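Side-chain contacts in BIFUNCTIONAL PROTEIN Proline utilization A (PutA) (Corynebacterium freiburgense, PDB 5UX5), which catalyses the oxidation of proline to glutamate in two steps, joining an FAD-dependent proline dehydrogenase and an NAD-dependent aldehyde dehydrogenase in one chain: residues S359-E362 with L363-R367; P513-D516 with I517-T521; G735-G738 with R739-D742; A1022-T1026 with T1027-W1031. All coordinates share one frame; numbering follows the deposited sequence.

Interaction 1 of 4, residues S359-E362 with L363-R367; sequences SAYE and LSVER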
loop_
_atom_site.group_PDB
_atom_site.type_symbol
_atom_site.label_atom_id
_atom_site.label_comp_id
_atom_site.label_asym_id
_atom_site.label_seq_id
_atom_site.Cartn_x
_atom_site.Cartn_y
_atom_site.Cartn_z
ATOM N N SER A 359 -14.582 -4.409 39.133
ATOM C CA SER A 359 -15.563 -5.377 38.652
ATOM C C SER A 359 -15.008 -6.786 38.718
ATOM O O SER A 359 -15.644 -7.699 39.258
ATOM C CB SER A 359 -15.958 -5.062 37.214
ATOM O OG SER A 359 -16.772 -3.924 37.135
ATOM N N ALA A 360 -13.830 -6.988 38.142
ATOM C CA ALA A 360 -13.227 -8.310 38.191
ATOM C C ALA A 360 -13.011 -8.752 39.637
ATOM O O ALA A 360 -13.256 -9.915 39.982
ATOM C CB ALA A 360 -11.920 -8.303 37.402
ATOM N N TYR A 361 -12.582 -7.827 40.500
ATOM C CA TYR A 361 -12.365 -8.173 41.895
ATOM C C TYR A 361 -13.649 -8.702 42.510
ATOM O O TYR A 361 -13.689 -9.821 43.034
ATOM C CB TYR A 361 -11.867 -6.959 42.682
ATOM C CG TYR A 361 -11.724 -7.308 44.143
ATOM C CD1 TYR A 361 -10.862 -8.328 44.550
ATOM C CD2 TYR A 361 -12.485 -6.672 45.115
ATOM C CE1 TYR A 361 -10.745 -8.679 45.890
ATOM C CE2 TYR A 361 -12.369 -7.018 46.465
ATOM C CZ TYR A 361 -11.502 -8.024 46.842
ATOM O OH TYR A 361 -11.385 -8.370 48.173
ATOM N N GLU A 362 -14.717 -7.906 42.414
ATOM C CA GLU A 362 -15.997 -8.233 43.034
ATOM C C GLU A 362 -16.650 -9.452 42.395
ATOM O O GLU A 362 -17.305 -10.244 43.085
ATOM C CB GLU A 362 -16.927 -7.027 42.965
ATOM C CG GLU A 362 -16.508 -5.863 43.851
ATOM C CD GLU A 362 -16.488 -6.220 45.335
ATOM O OE1 GLU A 362 -15.842 -5.473 46.096
ATOM O OE2 GLU A 362 -17.152 -7.206 45.753
ATOM N N LEU A 363 -16.511 -9.616 41.082
ATOM C CA LEU A 363 -17.000 -10.846 40.470
ATOM C C LEU A 363 -16.278 -12.060 41.049
ATOM O O LEU A 363 -16.918 -13.063 41.377
ATOM C CB LEU A 363 -16.836 -10.790 38.949
ATOM C CG LEU A 363 -17.825 -10.011 38.083
ATOM C CD1 LEU A 363 -17.391 -10.068 36.609
ATOM C CD2 LEU A 363 -19.261 -10.528 38.249
ATOM N N SER A 364 -14.947 -11.977 41.205
ATOM C CA SER A 364 -14.178 -13.118 41.698
ATOM C C SER A 364 -14.600 -13.496 43.108
ATOM O O SER A 364 -14.702 -14.683 43.441
ATOM C CB SER A 364 -12.682 -12.808 41.661
ATOM O OG SER A 364 -12.340 -11.797 42.598
ATOM N N VAL A 365 -14.847 -12.495 43.950
ATOM C CA VAL A 365 -15.260 -12.762 45.315
ATOM C C VAL A 365 -16.674 -13.343 45.362
ATOM O O VAL A 365 -16.910 -14.348 46.036
ATOM C CB VAL A 365 -15.132 -11.479 46.141
ATOM C CG1 VAL A 365 -15.709 -11.702 47.522
ATOM C CG2 VAL A 365 -13.660 -11.078 46.207
ATOM N N GLU A 366 -17.618 -12.767 44.608
ATOM C CA GLU A 366 -18.997 -13.255 44.640
ATOM C C GLU A 366 -19.108 -14.690 44.154
ATOM O O GLU A 366 -19.952 -15.453 44.634
ATOM C CB GLU A 366 -19.883 -12.341 43.785
ATOM C CG GLU A 366 -21.341 -12.774 43.568
ATOM C CD GLU A 366 -22.128 -12.975 44.842
ATOM O OE1 GLU A 366 -23.067 -13.804 44.830
ATOM O OE2 GLU A 366 -21.825 -12.294 45.848
ATOM N N ARG A 367 -18.238 -15.087 43.247
ATOM C CA ARG A 367 -18.341 -16.374 42.587
ATOM C C ARG A 367 -17.335 -17.373 43.102
ATOM O O ARG A 367 -17.345 -18.517 42.642
ATOM C CB ARG A 367 -18.176 -16.211 41.073
ATOM C CG ARG A 367 -19.174 -15.243 40.472
ATOM C CD ARG A 367 -19.179 -15.385 38.988
ATOM N NE ARG A 367 -20.141 -14.517 38.336
ATOM C CZ ARG A 367 -20.007 -14.114 37.077
ATOM N NH1 ARG A 367 -18.951 -14.494 36.369
ATOM N NH2 ARG A 367 -20.907 -13.319 36.523
#

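Interaction 2 of 4, residues P513-D516 with I517-T521; sequences PRLD and IAERT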
loop_
_atom_site.group_PDB
_atom_site.type_symbol
_atom_site.label_atom_id
_atom_site.label_comp_id
_atom_site.label_asym_id
_atom_site.label_seq_id
_atom_site.Cartn_x
_atom_site.Cartn_y
_atom_site.Cartn_z
ATOM N N PRO A 513 -21.801 0.089 -35.053
ATOM C CA PRO A 513 -22.073 1.501 -34.768
ATOM C C PRO A 513 -21.706 1.865 -33.339
ATOM O O PRO A 513 -21.691 1.030 -32.436
ATOM C CB PRO A 513 -23.582 1.625 -34.998
ATOM C CG PRO A 513 -24.103 0.280 -34.631
ATOM C CD PRO A 513 -23.020 -0.732 -34.987
ATOM N N ARG A 514 -21.422 3.148 -33.143
ATOM C CA ARG A 514 -21.059 3.639 -31.822
ATOM C C ARG A 514 -22.223 3.467 -30.848
ATOM O O ARG A 514 -23.375 3.762 -31.175
ATOM C CB ARG A 514 -20.676 5.117 -31.888
ATOM C CG ARG A 514 -20.131 5.646 -30.572
ATOM C CD ARG A 514 -19.763 7.088 -30.678
ATOM N NE ARG A 514 -18.949 7.381 -31.841
ATOM C CZ ARG A 514 -18.955 8.573 -32.430
ATOM N NH1 ARG A 514 -19.737 9.537 -31.946
ATOM N NH2 ARG A 514 -18.197 8.807 -33.496
ATOM N N LEU A 515 -21.915 2.994 -29.643
ATOM C CA LEU A 515 -22.866 2.983 -28.540
ATOM C C LEU A 515 -22.916 4.356 -27.881
ATOM O O LEU A 515 -21.911 5.080 -27.835
ATOM C CB LEU A 515 -22.443 1.943 -27.499
ATOM C CG LEU A 515 -22.285 0.481 -27.922
ATOM C CD1 LEU A 515 -21.404 -0.217 -26.941
ATOM C CD2 LEU A 515 -23.640 -0.197 -27.934
ATOM N N ASP A 516 -24.078 4.707 -27.326
ATOM C CA ASP A 516 -24.139 5.999 -26.652
ATOM C C ASP A 516 -23.605 5.884 -25.217
ATOM O O ASP A 516 -23.265 4.796 -24.731
ATOM C CB ASP A 516 -25.557 6.598 -26.716
ATOM C CG ASP A 516 -26.591 5.829 -25.916
ATOM O OD1 ASP A 516 -26.243 5.132 -24.943
ATOM O OD2 ASP A 516 -27.792 5.955 -26.255
ATOM N N ILE A 517 -23.501 7.038 -24.543
ATOM C CA ILE A 517 -22.781 7.089 -23.275
ATOM C C ILE A 517 -23.478 6.247 -22.213
ATOM O O ILE A 517 -22.816 5.592 -21.399
ATOM C CB ILE A 517 -22.587 8.539 -22.808
ATOM C CG1 ILE A 517 -21.859 9.325 -23.908
ATOM C CG2 ILE A 517 -21.816 8.558 -21.494
ATOM C CD1 ILE A 517 -20.576 10.063 -23.484
ATOM N N ALA A 518 -24.816 6.238 -22.202
ATOM C CA ALA A 518 -25.527 5.403 -21.241
ATOM C C ALA A 518 -25.190 3.927 -21.424
ATOM O O ALA A 518 -24.980 3.213 -20.441
ATOM C CB ALA A 518 -27.032 5.621 -21.352
ATOM N N GLU A 519 -25.165 3.448 -22.673
ATOM C CA GLU A 519 -24.862 2.045 -22.941
ATOM C C GLU A 519 -23.429 1.689 -22.547
ATOM O O GLU A 519 -23.189 0.670 -21.887
ATOM C CB GLU A 519 -25.113 1.726 -24.413
ATOM C CG GLU A 519 -26.573 1.397 -24.742
ATOM C CD GLU A 519 -26.905 1.546 -26.227
ATOM O OE1 GLU A 519 -26.101 2.149 -26.976
ATOM O OE2 GLU A 519 -27.967 1.040 -26.652
ATOM N N ARG A 520 -22.462 2.518 -22.939
ATOM C CA ARG A 520 -21.084 2.277 -22.537
ATOM C C ARG A 520 -20.962 2.248 -21.024
ATOM O O ARG A 520 -20.252 1.403 -20.458
ATOM C CB ARG A 520 -20.172 3.367 -23.105
ATOM C CG ARG A 520 -20.156 3.503 -24.606
ATOM C CD ARG A 520 -19.241 4.646 -24.902
ATOM N NE ARG A 520 -19.847 5.635 -25.780
ATOM C CZ ARG A 520 -19.493 6.910 -25.768
ATOM N NH1 ARG A 520 -20.066 7.777 -26.587
ATOM N NH2 ARG A 520 -18.571 7.317 -24.913
ATOM N N THR A 521 -21.600 3.209 -20.357
ATOM C CA THR A 521 -21.505 3.311 -18.909
ATOM C C THR A 521 -22.047 2.056 -18.244
ATOM O O THR A 521 -21.434 1.520 -17.318
ATOM C CB THR A 521 -22.265 4.560 -18.454
ATOM O OG1 THR A 521 -21.468 5.720 -18.728
ATOM C CG2 THR A 521 -22.578 4.522 -16.974
#

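Interaction 3 of 4, residues G735-G738 with R739-D742; sequences GDVG and RFTD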
loop_
_atom_site.group_PDB
_atom_site.type_symbol
_atom_site.label_atom_id
_atom_site.label_comp_id
_atom_site.label_asym_id
_atom_site.label_seq_id
_atom_site.Cartn_x
_atom_site.Cartn_y
_atom_site.Cartn_z
ATOM N N GLY A 735 23.856 12.415 3.869
ATOM C CA GLY A 735 24.607 12.327 5.105
ATOM C C GLY A 735 24.564 10.929 5.687
ATOM O O GLY A 735 24.627 9.923 4.966
ATOM N N ASP A 736 24.461 10.867 7.016
ATOM C CA ASP A 736 24.475 9.624 7.780
ATOM C C ASP A 736 23.062 9.316 8.264
ATOM O O ASP A 736 22.438 10.142 8.942
ATOM C CB ASP A 736 25.454 9.727 8.955
ATOM C CG ASP A 736 25.391 8.522 9.890
ATOM O OD1 ASP A 736 25.698 7.397 9.441
ATOM O OD2 ASP A 736 25.056 8.697 11.081
ATOM N N VAL A 737 22.558 8.134 7.919
ATOM C CA VAL A 737 21.189 7.762 8.244
ATOM C C VAL A 737 21.128 6.657 9.305
ATOM O O VAL A 737 20.103 5.996 9.455
ATOM C CB VAL A 737 20.407 7.382 6.975
ATOM C CG1 VAL A 737 20.102 8.622 6.164
ATOM C CG2 VAL A 737 21.219 6.425 6.127
ATOM N N GLY A 738 22.188 6.479 10.075
ATOM C CA GLY A 738 22.118 5.613 11.253
ATOM C C GLY A 738 21.723 4.171 10.982
ATOM O O GLY A 738 22.393 3.426 10.254
ATOM N N ARG A 739 20.657 3.724 11.627
ATOM C CA ARG A 739 20.346 2.303 11.556
ATOM C C ARG A 739 19.835 1.866 10.183
ATOM O O ARG A 739 19.713 0.655 9.954
ATOM C CB ARG A 739 19.331 1.959 12.645
ATOM C CG ARG A 739 19.596 2.697 13.956
ATOM C CD ARG A 739 18.765 2.121 15.097
ATOM N NE ARG A 739 17.400 1.812 14.677
ATOM C CZ ARG A 739 16.445 2.726 14.548
ATOM N NH1 ARG A 739 16.705 4.000 14.801
ATOM N NH2 ARG A 739 15.231 2.376 14.176
ATOM N N PHE A 740 19.596 2.814 9.264
ATOM C CA PHE A 740 18.936 2.522 7.994
ATOM C C PHE A 740 19.583 1.358 7.257
ATOM O O PHE A 740 18.917 0.385 6.900
ATOM C CB PHE A 740 18.932 3.767 7.089
ATOM C CG PHE A 740 18.295 3.518 5.744
ATOM C CD1 PHE A 740 16.916 3.656 5.583
ATOM C CD2 PHE A 740 19.049 3.111 4.662
ATOM C CE1 PHE A 740 16.307 3.394 4.374
ATOM C CE2 PHE A 740 18.442 2.842 3.448
ATOM C CZ PHE A 740 17.060 2.986 3.307
ATOM N N THR A 741 20.884 1.465 6.978
ATOM C CA THR A 741 21.507 0.492 6.089
ATOM C C THR A 741 21.526 -0.900 6.712
ATOM O O THR A 741 21.188 -1.887 6.041
ATOM C CB THR A 741 22.917 0.930 5.716
ATOM O OG1 THR A 741 22.937 2.349 5.487
ATOM C CG2 THR A 741 23.341 0.191 4.449
ATOM N N ASP A 742 21.902 -1.003 7.992
ATOM C CA ASP A 742 21.853 -2.299 8.660
ATOM C C ASP A 742 20.465 -2.917 8.531
ATOM O O ASP A 742 20.327 -4.087 8.151
ATOM C CB ASP A 742 22.213 -2.166 10.139
ATOM C CG ASP A 742 23.696 -2.040 10.398
ATOM O OD1 ASP A 742 24.550 -2.512 9.590
ATOM O OD2 ASP A 742 23.996 -1.478 11.475
#

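Interaction 4 of 4, residues A1022-T1026 with T1027-W1031; sequences APVPT and TIYEW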
loop_
_atom_site.group_PDB
_atom_site.type_symbol
_atom_site.label_atom_id
_atom_site.label_comp_id
_atom_site.label_asym_id
_atom_site.label_seq_id
_atom_site.Cartn_x
_atom_site.Cartn_y
_atom_site.Cartn_z
ATOM N N ALA A 1022 -0.512 24.794 -43.228
ATOM C CA ALA A 1022 0.380 23.880 -43.901
ATOM C C ALA A 1022 0.470 22.555 -43.133
ATOM O O ALA A 1022 0.242 22.506 -41.918
ATOM C CB ALA A 1022 1.752 24.510 -44.030
ATOM N N PRO A 1023 0.755 21.457 -43.824
ATOM C CA PRO A 1023 1.050 20.214 -43.105
ATOM C C PRO A 1023 2.307 20.402 -42.272
ATOM O O PRO A 1023 3.102 21.319 -42.497
ATOM C CB PRO A 1023 1.257 19.182 -44.219
ATOM C CG PRO A 1023 0.565 19.790 -45.435
ATOM C CD PRO A 1023 0.708 21.272 -45.282
ATOM N N VAL A 1024 2.449 19.578 -41.250
ATOM C CA VAL A 1024 3.761 19.537 -40.601
ATOM C C VAL A 1024 4.735 18.853 -41.546
ATOM O O VAL A 1024 4.378 17.833 -42.171
ATOM C CB VAL A 1024 3.673 18.808 -39.258
ATOM C CG1 VAL A 1024 5.009 18.805 -38.561
ATOM C CG2 VAL A 1024 2.615 19.438 -38.385
ATOM N N PRO A 1025 5.938 19.371 -41.723
ATOM C CA PRO A 1025 6.912 18.661 -42.566
ATOM C C PRO A 1025 7.203 17.270 -42.008
ATOM O O PRO A 1025 7.374 17.092 -40.800
ATOM C CB PRO A 1025 8.144 19.566 -42.516
ATOM C CG PRO A 1025 7.598 20.937 -42.136
ATOM C CD PRO A 1025 6.409 20.686 -41.259
ATOM N N THR A 1026 7.250 16.279 -42.911
ATOM C CA THR A 1026 7.356 14.873 -42.517
ATOM C C THR A 1026 8.588 14.621 -41.651
ATOM O O THR A 1026 8.551 13.826 -40.699
ATOM C CB THR A 1026 7.403 13.992 -43.775
ATOM O OG1 THR A 1026 6.093 13.874 -44.335
ATOM C CG2 THR A 1026 7.874 12.558 -43.439
ATOM N N THR A 1027 9.690 15.295 -41.961
ATOM C CA THR A 1027 10.920 15.039 -41.235
ATOM C C THR A 1027 10.761 15.313 -39.748
ATOM O O THR A 1027 11.380 14.632 -38.929
ATOM C CB THR A 1027 12.052 15.869 -41.851
ATOM O OG1 THR A 1027 12.164 15.526 -43.237
ATOM C CG2 THR A 1027 13.385 15.606 -41.165
ATOM N N ILE A 1028 9.925 16.275 -39.370
ATOM C CA ILE A 1028 9.719 16.530 -37.950
ATOM C C ILE A 1028 9.014 15.362 -37.293
ATOM O O ILE A 1028 9.392 14.948 -36.190
ATOM C CB ILE A 1028 8.950 17.837 -37.730
ATOM C CG1 ILE A 1028 9.794 19.015 -38.205
ATOM C CG2 ILE A 1028 8.583 17.985 -36.258
ATOM C CD1 ILE A 1028 8.971 20.172 -38.602
ATOM N N TYR A 1029 7.982 14.816 -37.947
ATOM C CA TYR A 1029 7.322 13.616 -37.429
ATOM C C TYR A 1029 8.317 12.462 -37.282
ATOM O O TYR A 1029 8.335 11.769 -36.259
ATOM C CB TYR A 1029 6.168 13.198 -38.345
ATOM C CG TYR A 1029 4.880 13.989 -38.241
ATOM C CD1 TYR A 1029 4.087 13.933 -37.095
ATOM C CD2 TYR A 1029 4.432 14.782 -39.312
ATOM C CE1 TYR A 1029 2.884 14.647 -37.008
ATOM C CE2 TYR A 1029 3.239 15.508 -39.230
ATOM C CZ TYR A 1029 2.475 15.430 -38.075
ATOM O OH TYR A 1029 1.299 16.127 -37.977
ATOM N N GLU A 1030 9.156 12.241 -38.305
ATOM C CA GLU A 1030 10.106 11.126 -38.274
ATOM C C GLU A 1030 11.122 11.295 -37.170
ATOM O O GLU A 1030 11.554 10.310 -36.554
ATOM C CB GLU A 1030 10.839 10.994 -39.596
ATOM C CG GLU A 1030 10.014 10.424 -40.703
ATOM C CD GLU A 1030 10.652 10.638 -42.068
ATOM O OE1 GLU A 1030 11.616 11.435 -42.160
ATOM O OE2 GLU A 1030 10.204 9.994 -43.042
ATOM N N TRP A 1031 11.543 12.531 -36.924
ATOM C CA TRP A 1031 12.502 12.739 -35.854
ATOM C C TRP A 1031 11.839 12.575 -34.504
ATOM O O TRP A 1031 12.420 11.971 -33.602
ATOM C CB TRP A 1031 13.150 14.107 -35.968
ATOM C CG TRP A 1031 14.095 14.215 -37.119
ATOM C CD1 TRP A 1031 14.283 13.304 -38.116
ATOM C CD2 TRP A 1031 15.004 15.289 -37.374
ATOM N NE1 TRP A 1031 15.247 13.750 -38.988
ATOM C CE2 TRP A 1031 15.711 14.966 -38.552
ATOM C CE3 TRP A 1031 15.289 16.495 -36.724
ATOM C CZ2 TRP A 1031 16.688 15.805 -39.089
ATOM C CZ3 TRP A 1031 16.255 17.321 -37.251
ATOM C CH2 TRP A 1031 16.945 16.974 -38.425
#

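Interaction 1 of 4, residues S359-E362 with L363-R367
V365 follows Y361 by one helical turn and lays a methyl over one face of the tyrosine ring, displaced toward the rim. V365 CG2 is 4.0 Å from the centroid of the Y361 ring, a CH-pi contact, with Y361 CE1 as close as any ring atom to CG2 at 3.8 Å. With chi1 at 177° the Y361 ring swings away from its own N and lies beside the carbonyl carbon, on the side where the next turn arrives. That carbonyl is itself engaged: V365 N donates to Y361 O over 3.1 Å. S364 OG is modelled so close to the same oxygen that the exact geometry is doubtful.

Along the helix backbone, L363 N donates to S359 O (2.8 Å), and S364 N and E366 N continue the pattern to A360 O and E362 O. Further along, L363 CD2 rests 3.6 Å above the plane of the R367 guanidinium, toward its rim. R367 makes salt bridges to D16 and D335, and E362 OE1 pairs with R27 of helix 16-31. This helix, 354-367, links the parallel strands 345-350 and 373-378 in a beta-alpha-beta unit of the proline dehydrogenase barrel, with the A360 side chain about 11 Å from the bound FAD.

Within the turn, then, the contact is backbone bonding and carbon against ring, while the charged ends of E362 and R367 are matched by opposite charges on neighbouring parts of the chain and probably remain ionised.

Interaction 2 of 4, residues P513-D516 with I517-T521
D516 and E519 meet at the start of helix 517-533, a local contact on the surface of the aldehyde dehydrogenase part, where the loop leaving helix 499-511 turns into the next helix. D516 is the N-cap residue. Its CG lies between the backbone N and the carbonyl carbon (chi1 67°), which brings OD1 back over the first turn, and E519 N donates to D516 OD1 over 3.0 Å, nearly in line with the C-O bond. The return bond is longer: D516 N reaches E519 OE1 at 3.3 Å, on the anti side of that carboxylate. Together the two bonds make a capping box. The carboxylates are brought near each other by it, D516 OD1 to E519 OE1 being 3.6 Å, a like-charge approach that the helix amino end probably eases.

L515 crosses E519 at about a right angle and sets CD2 3.5 Å from E519 OE1; its side chain also touches L643. R520 N donates to D516 O at 3.0 Å, the first regular turn of the helix. The R520 chain then bends at chi3 so that NE donates to L515 O, also at 3.0 Å, with the oxygen in the guanidinium plane but NE well above the carbonyl plane. I517 CA sits over one face of that guanidinium.

Interaction 3 of 4, residues G735-G738 with R739-D742
V737 and F740 bracket a type II' beta turn that carries the chain from strand 728-734 into helix 740-750, in the aldehyde dehydrogenase part. G738 takes the second place in the turn, with phi 59° and psi -123°, the signs this turn type calls for. R739 comes third, and F740 N closes the turn by donating to V737 O over 3.2 Å, from well above the carbonyl plane.

The two apolar side chains run alongside each other and point the same way, into the protein. V737 puts CG1 anti to its carbonyl carbon, leaving CG2 between the backbone N and the carbonyl carbon, on the flank that faces F740. At chi1 178° F740 turns its ring away from its own amide, a setting that carries the ring past the valine to A709, V710 and V713 of helix 706-718 and to V700, V731 and L733 on the strands. R739 goes its own way: its chain bends at chi3 and brings NH2 into a salt bridge with D707, while NE makes a long, weak ion pair with E159 of the proline dehydrogenase range. V737 CG2 touches F740 mainly at the root of the ring, 3.6 Å from F740 CB and 4.1 Å from F740 CG.

Interaction 4 of 4, residues A1022-T1026 with T1027-W1031
V1024 and Y1029 cross at about a right angle at the amino end of helix 1026-1035, in the C-terminal part of the chain, where a loop brings P1025 to the N-cap position. The valine faces the outer half of the tyrosine ring obliquely: CB and CG1 lie nearest Y1029 CE2, with CG1 3.8 Å from it, and V1024 CG2 comes 3.6 Å from Y1029 OH. That hydroxyl is hydrogen-bonded to D1041, which ties the far end of the ring down, and T1026 CA sits at the ring edge near its plane.

P1025 and I1028 lie side by side and point the same way, the proline CD 3.7 Å from I1028 CD1; both also rest on V980 of strand 965-980. I1028 N donates to P1025 O over 3.0 Å in a bent bond from above the carbonyl plane. E1030 N donates to T1026 O over 2.9 Å. On the outer surface E1030 is extended beyond CG and slants past T1026, with T1026 CG2 3.5 Å from E1030 OE2. T1027 turns its CG2 methyl toward W1031, one helical turn on, and it sits 3.4 Å above one face of the indole, toward its rim.

The four contacts come in series along the chain and none touches another. Interaction 1 lies within helix 354-367 of the proline dehydrogenase barrel; interactions 2 and 3 belong to the aldehyde dehydrogenase part, and interaction 4 follows in the C-terminal part. Their spread traces the elongated molecule: interactions 1 and 4 lie on opposite sides of its centre, with their centres about 90 Å apart. Interactions 2 and 3 share the aldehyde dehydrogenase part yet have centres about 56 Å apart, whereas 2 and 4 approach to about 21 Å between nearest atoms. The last three each mark an entry into a helix, at 517-533, 740-750 and 1026-1035, while interaction 1 lies inside a helix of the FAD-binding barrel.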